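Local coordinates for protein allantoin racemase (Pseudomonas fluorescens, PDB 5LG5) that interconverts the two enantiomers of allantoin and probably racemises other 5-monosubstituted hydantoins, at residues V71-Y76 with V92-E97; T96-S101 with T203-I208. All coordinates share one frame; numbering follows the deposited sequence.

Interaction 1 of 2, residues V71-Y76 with V92-E97; sequences VIQAGY and VVDITE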
loop_
_atom_site.group_PDB
_atom_site.type_symbol
_atom_site.label_atom_id
_atom_site.label_comp_id
_atom_site.label_asym_id
_atom_site.label_seq_id
_atom_site.Cartn_x
_atom_site.Cartn_y
_atom_site.Cartn_z
ATOM N N VAL E 71 21.541 11.668 20.550
ATOM C CA VAL E 71 20.435 11.717 21.488
ATOM C C VAL E 71 19.510 10.548 21.238
ATOM O O VAL E 71 19.173 10.236 20.086
ATOM C CB VAL E 71 19.631 13.043 21.380
ATOM C CG1 VAL E 71 18.382 12.978 22.265
ATOM C CG2 VAL E 71 20.504 14.247 21.759
ATOM N N ILE E 72 19.123 9.877 22.317
ATOM C CA ILE E 72 18.141 8.802 22.239
ATOM C C ILE E 72 16.869 9.243 22.914
ATOM O O ILE E 72 16.905 9.674 24.074
ATOM C CB ILE E 72 18.609 7.511 22.922
ATOM C CG1 ILE E 72 19.805 6.893 22.196
ATOM C CG2 ILE E 72 17.461 6.507 22.969
ATOM C CD1 ILE E 72 20.430 5.719 22.974
ATOM N N GLN E 73 15.752 9.156 22.197
ATOM C CA GLN E 73 14.465 9.420 22.807
ATOM C C GLN E 73 13.868 8.104 23.292
ATOM O O GLN E 73 13.524 7.226 22.492
ATOM C CB GLN E 73 13.520 10.156 21.852
ATOM C CG GLN E 73 12.136 10.353 22.448
ATOM C CD GLN E 73 11.338 11.434 21.760
ATOM O OE1 GLN E 73 11.864 12.497 21.428
ATOM N NE2 GLN E 73 10.060 11.174 21.549
ATOM N N ALA E 74 13.772 7.976 24.613
ATOM C CA ALA E 74 13.447 6.703 25.241
ATOM C C ALA E 74 11.985 6.653 25.615
ATOM O O ALA E 74 11.626 6.661 26.797
ATOM C CB ALA E 74 14.312 6.474 26.472
ATOM N N GLY E 75 11.137 6.640 24.603
ATOM C CA GLY E 75 9.723 6.421 24.816
ATOM C C GLY E 75 9.225 5.655 23.618
ATOM O O GLY E 75 9.716 5.856 22.500
ATOM N N TYR E 76 8.246 4.785 23.836
ATOM C CA TYR E 76 7.726 3.995 22.734
ATOM C C TYR E 76 6.444 4.540 22.116
ATOM O O TYR E 76 5.399 4.587 22.767
ATOM C CB TYR E 76 7.581 2.523 23.135
ATOM C CG TYR E 76 7.899 1.604 21.993
ATOM C CD1 TYR E 76 9.168 1.046 21.862
ATOM C CD2 TYR E 76 6.959 1.354 20.993
ATOM C CE1 TYR E 76 9.477 0.218 20.793
ATOM C CE2 TYR E 76 7.252 0.531 19.925
ATOM C CZ TYR E 76 8.515 -0.036 19.825
ATOM O OH TYR E 76 8.804 -0.854 18.747
ATOM N N VAL E 92 19.746 11.480 16.154
ATOM C CA VAL E 92 18.675 11.272 17.105
ATOM C C VAL E 92 18.068 9.899 16.814
ATOM O O VAL E 92 17.779 9.572 15.674
ATOM C CB VAL E 92 17.591 12.358 16.965
ATOM C CG1 VAL E 92 16.481 12.143 17.997
ATOM C CG2 VAL E 92 18.212 13.758 17.099
ATOM N N VAL E 93 17.935 9.061 17.829
ATOM C CA VAL E 93 17.277 7.788 17.605
ATOM C C VAL E 93 16.208 7.510 18.643
ATOM O O VAL E 93 16.421 7.659 19.848
ATOM C CB VAL E 93 18.262 6.587 17.316
ATOM C CG1 VAL E 93 19.712 6.941 17.595
ATOM C CG2 VAL E 93 17.819 5.313 18.024
ATOM N N ASP E 94 15.023 7.196 18.148
ATOM C CA ASP E 94 13.921 6.890 19.026
ATOM C C ASP E 94 13.911 5.392 19.245
ATOM O O ASP E 94 14.109 4.623 18.296
ATOM C CB ASP E 94 12.608 7.361 18.420
ATOM C CG ASP E 94 11.501 7.321 19.412
ATOM O OD1 ASP E 94 11.025 6.202 19.734
ATOM O OD2 ASP E 94 11.152 8.405 19.926
ATOM N N ILE E 95 13.666 4.971 20.480
ATOM C CA ILE E 95 13.750 3.543 20.803
ATOM C C ILE E 95 12.724 2.715 20.041
ATOM O O ILE E 95 12.902 1.516 19.850
ATOM C CB ILE E 95 13.647 3.270 22.318
ATOM C CG1 ILE E 95 12.240 3.582 22.842
ATOM C CG2 ILE E 95 14.721 4.063 23.074
ATOM C CD1 ILE E 95 12.037 3.215 24.339
ATOM N N THR E 96 11.660 3.377 19.599
ATOM C CA THR E 96 10.617 2.745 18.806
ATOM C C THR E 96 11.185 2.196 17.513
ATOM O O THR E 96 11.074 1.008 17.206
ATOM C CB THR E 96 9.535 3.773 18.421
ATOM O OG1 THR E 96 9.068 4.458 19.595
ATOM C CG2 THR E 96 8.376 3.096 17.700
ATOM N N GLU E 97 11.805 3.080 16.751
ATOM C CA GLU E 97 12.382 2.700 15.480
ATOM C C GLU E 97 13.627 1.867 15.679
ATOM O O GLU E 97 13.845 0.897 14.964
ATOM C CB GLU E 97 12.612 3.962 14.662
ATOM C CG GLU E 97 11.258 4.599 14.406
ATOM C CD GLU E 97 11.286 6.101 14.340
ATOM O OE1 GLU E 97 10.247 6.703 14.674
ATOM O OE2 GLU E 97 12.334 6.677 13.969
#
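The two parallel strands of a beta-alpha-beta unit, 70-74 and 92-94, meet here, V71, I72 and Q73 bridging V92, V93 and D94 in turn; helix 81-87 supplies the connection. Three backbone bonds fix the register: V93 N to V71 O (2.8 Å), Q73 N to V93 O, and I95 N, at the start of helix 95-103, to Q73 O (3.0 Å). I95 CG2 reaches back to 3.7 Å from I72 CG2, the side chains crossing at about a right angle. With CG1 set between backbone N and carbonyl carbon (chi1 69°), I95 lays CG1 and CD1 along the G75 backbone.

In the parallel four-stranded sheet, of order 2-1-3-4, strand 92-94 is outermost within the chain. D94 is the N-cap. D94 OD1 accepts from T96 N at 2.9 Å, through the anti lone pair, and from T96 OG1 at 2.6 Å, on the syn side but 30° out of the carboxylate plane; the hydroxyl is also reached by G77 N. D94 OD2 packs 3.3 Å from Q73 CG, whereas Q73 NE2 bonds to H79 O.

T96 CA stands over one face of the Y76 ring, a CH-pi contact of 3.7 Å to the centroid, while T96 CG2 approaches Y76 CE2 to 3.6 Å. A serine in place of Y76 would probably leave this first turn without its aromatic cover and open a gap beside T96.

Interaction 2 of 2, residues T96-S101 with T203-I208; sequences TEAAAS and TAAVTI
Between segments 96-101 and 203-208 the contact centres on A98, which meets A204, A205 and I208 where the two helices cross at 90°, their axes approaching to 8.1 Å. No hydrogen bond spans the pair, and the buried surface is small, 164 Å² in all; the contact is made by methyl groups and backbone.

Along 203-208 the first residue to touch is A204, whose CB comes 4.0 Å from A98 O, beside the peptide joining A98 to A99. A205 follows at the point of nearest backbone approach, its CA 5.0 Å from A98 CA. Here the A98 methyl lies against the helix backbone itself: A98 CB is 3.6 Å from A205 CA, and as near to A205 N and A205 CB. The short axis separation is consistent with alanines at the crossing on both helices. T207 turns inward to its own helix, where T207 OG1 donates to A204 O at 2.7 Å; that oxygen also accepts from I208 N. One turn after A204, I208 extends CG1 anti to its carbonyl carbon (chi1 -68°) and brings CD1 to 3.6 Å from A98 CA.

V93 of strand 92-94 touches both A98 and A205. Helix 12-25 packs on V206 and T203 of helix 201-214, while F105 of the second subunit reaches both I208 and S101.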
loop_
_atom_site.group_PDB
_atom_site.type_symbol
_atom_site.label_atom_id
_atom_site.label_comp_id
_atom_site.label_asym_id
_atom_site.label_seq_id
_atom_site.Cartn_x
_atom_site.Cartn_y
_atom_site.Cartn_z
ATOM N N THR E 96 11.660 3.377 19.599
ATOM C CA THR E 96 10.617 2.745 18.806
ATOM C C THR E 96 11.185 2.196 17.513
ATOM O O THR E 96 11.074 1.008 17.206
ATOM C CB THR E 96 9.535 3.773 18.421
ATOM O OG1 THR E 96 9.068 4.458 19.595
ATOM C CG2 THR E 96 8.376 3.096 17.700
ATOM N N GLU E 97 11.805 3.080 16.751
ATOM C CA GLU E 97 12.382 2.700 15.480
ATOM C C GLU E 97 13.627 1.867 15.679
ATOM O O GLU E 97 13.845 0.897 14.964
ATOM C CB GLU E 97 12.612 3.962 14.662
ATOM C CG GLU E 97 11.258 4.599 14.406
ATOM C CD GLU E 97 11.286 6.101 14.340
ATOM O OE1 GLU E 97 10.247 6.703 14.674
ATOM O OE2 GLU E 97 12.334 6.677 13.969
ATOM N N ALA E 98 14.395 2.183 16.714
ATOM C CA ALA E 98 15.554 1.363 17.033
ATOM C C ALA E 98 15.121 -0.086 17.230
ATOM O O ALA E 98 15.674 -0.988 16.600
ATOM C CB ALA E 98 16.249 1.885 18.273
ATOM N N ALA E 99 14.093 -0.309 18.051
ATOM C CA ALA E 99 13.640 -1.678 18.307
ATOM C C ALA E 99 13.146 -2.371 17.034
ATOM O O ALA E 99 13.562 -3.496 16.740
ATOM C CB ALA E 99 12.560 -1.699 19.387
ATOM N N ALA E 100 12.278 -1.702 16.268
ATOM C CA ALA E 100 11.713 -2.331 15.079
ATOM C C ALA E 100 12.791 -2.604 14.050
ATOM O O ALA E 100 12.862 -3.690 13.482
ATOM C CB ALA E 100 10.603 -1.474 14.488
ATOM N N SER E 101 13.649 -1.618 13.831
ATOM C CA SER E 101 14.718 -1.755 12.855
ATOM C C SER E 101 15.688 -2.902 13.187
ATOM O O SER E 101 16.046 -3.694 12.297
ATOM C CB SER E 101 15.472 -0.426 12.686
ATOM O OG SER E 101 16.392 -0.509 11.607
ATOM N N THR E 203 18.424 -0.501 24.597
ATOM C CA THR E 203 19.766 -0.976 24.320
ATOM C C THR E 203 20.018 -1.040 22.834
ATOM O O THR E 203 21.133 -0.810 22.380
ATOM C CB THR E 203 20.056 -2.332 24.975
ATOM O OG1 THR E 203 19.042 -3.275 24.587
ATOM C CG2 THR E 203 20.083 -2.183 26.498
ATOM N N ALA E 204 18.981 -1.381 22.075
ATOM C CA ALA E 204 19.086 -1.304 20.626
ATOM C C ALA E 204 19.510 0.100 20.213
ATOM O O ALA E 204 20.475 0.271 19.469
ATOM C CB ALA E 204 17.756 -1.668 19.972
ATOM N N ALA E 205 18.807 1.101 20.739
ATOM C CA ALA E 205 19.055 2.495 20.371
ATOM C C ALA E 205 20.466 2.935 20.698
ATOM O O ALA E 205 21.085 3.687 19.928
ATOM C CB ALA E 205 18.042 3.420 21.043
ATOM N N VAL E 206 20.973 2.475 21.844
ATOM C CA VAL E 206 22.340 2.820 22.234
ATOM C C VAL E 206 23.323 2.395 21.171
ATOM O O VAL E 206 24.181 3.178 20.763
ATOM C CB VAL E 206 22.747 2.180 23.576
ATOM C CG1 VAL E 206 24.244 2.373 23.835
ATOM C CG2 VAL E 206 21.921 2.774 24.697
ATOM N N THR E 207 23.206 1.147 20.731
ATOM C CA THR E 207 24.139 0.626 19.733
ATOM C C THR E 207 23.983 1.379 18.420
ATOM O O THR E 207 24.962 1.648 17.725
ATOM C CB THR E 207 23.976 -0.887 19.486
ATOM O OG1 THR E 207 22.737 -1.134 18.809
ATOM C CG2 THR E 207 24.030 -1.670 20.807
ATOM N N ILE E 208 22.747 1.726 18.085
ATOM C CA ILE E 208 22.516 2.445 16.842
ATOM C C ILE E 208 23.141 3.842 16.916
ATOM O O ILE E 208 23.889 4.241 16.017
ATOM C CB ILE E 208 21.014 2.501 16.492
ATOM C CG1 ILE E 208 20.513 1.095 16.144
ATOM C CG2 ILE E 208 20.766 3.447 15.318
ATOM C CD1 ILE E 208 18.998 0.990 15.990
#

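In the fold
Both interactions are buried and share T96 and E97 on helix 95-103. Interaction 1, centred about 4 Å from the centre of the chain, is held by directed backbone bonds, the last of them from I95 at the helix start, and buries 553 Å² in all; the D94 cap lies within 92-97. Interaction 2, centred about 8 Å out and with I208 partly exposed, has no polar bond between its segments and buries less than a third as much. The contacts interlock: V93 CG2 lies 3.6 Å from A205 CB, while I72 CD1 reaches V206 N at 3.5 Å. Thus I72 and V93, on one sheet face, pack against helix 201-214. Both contacts also touch the second subunit.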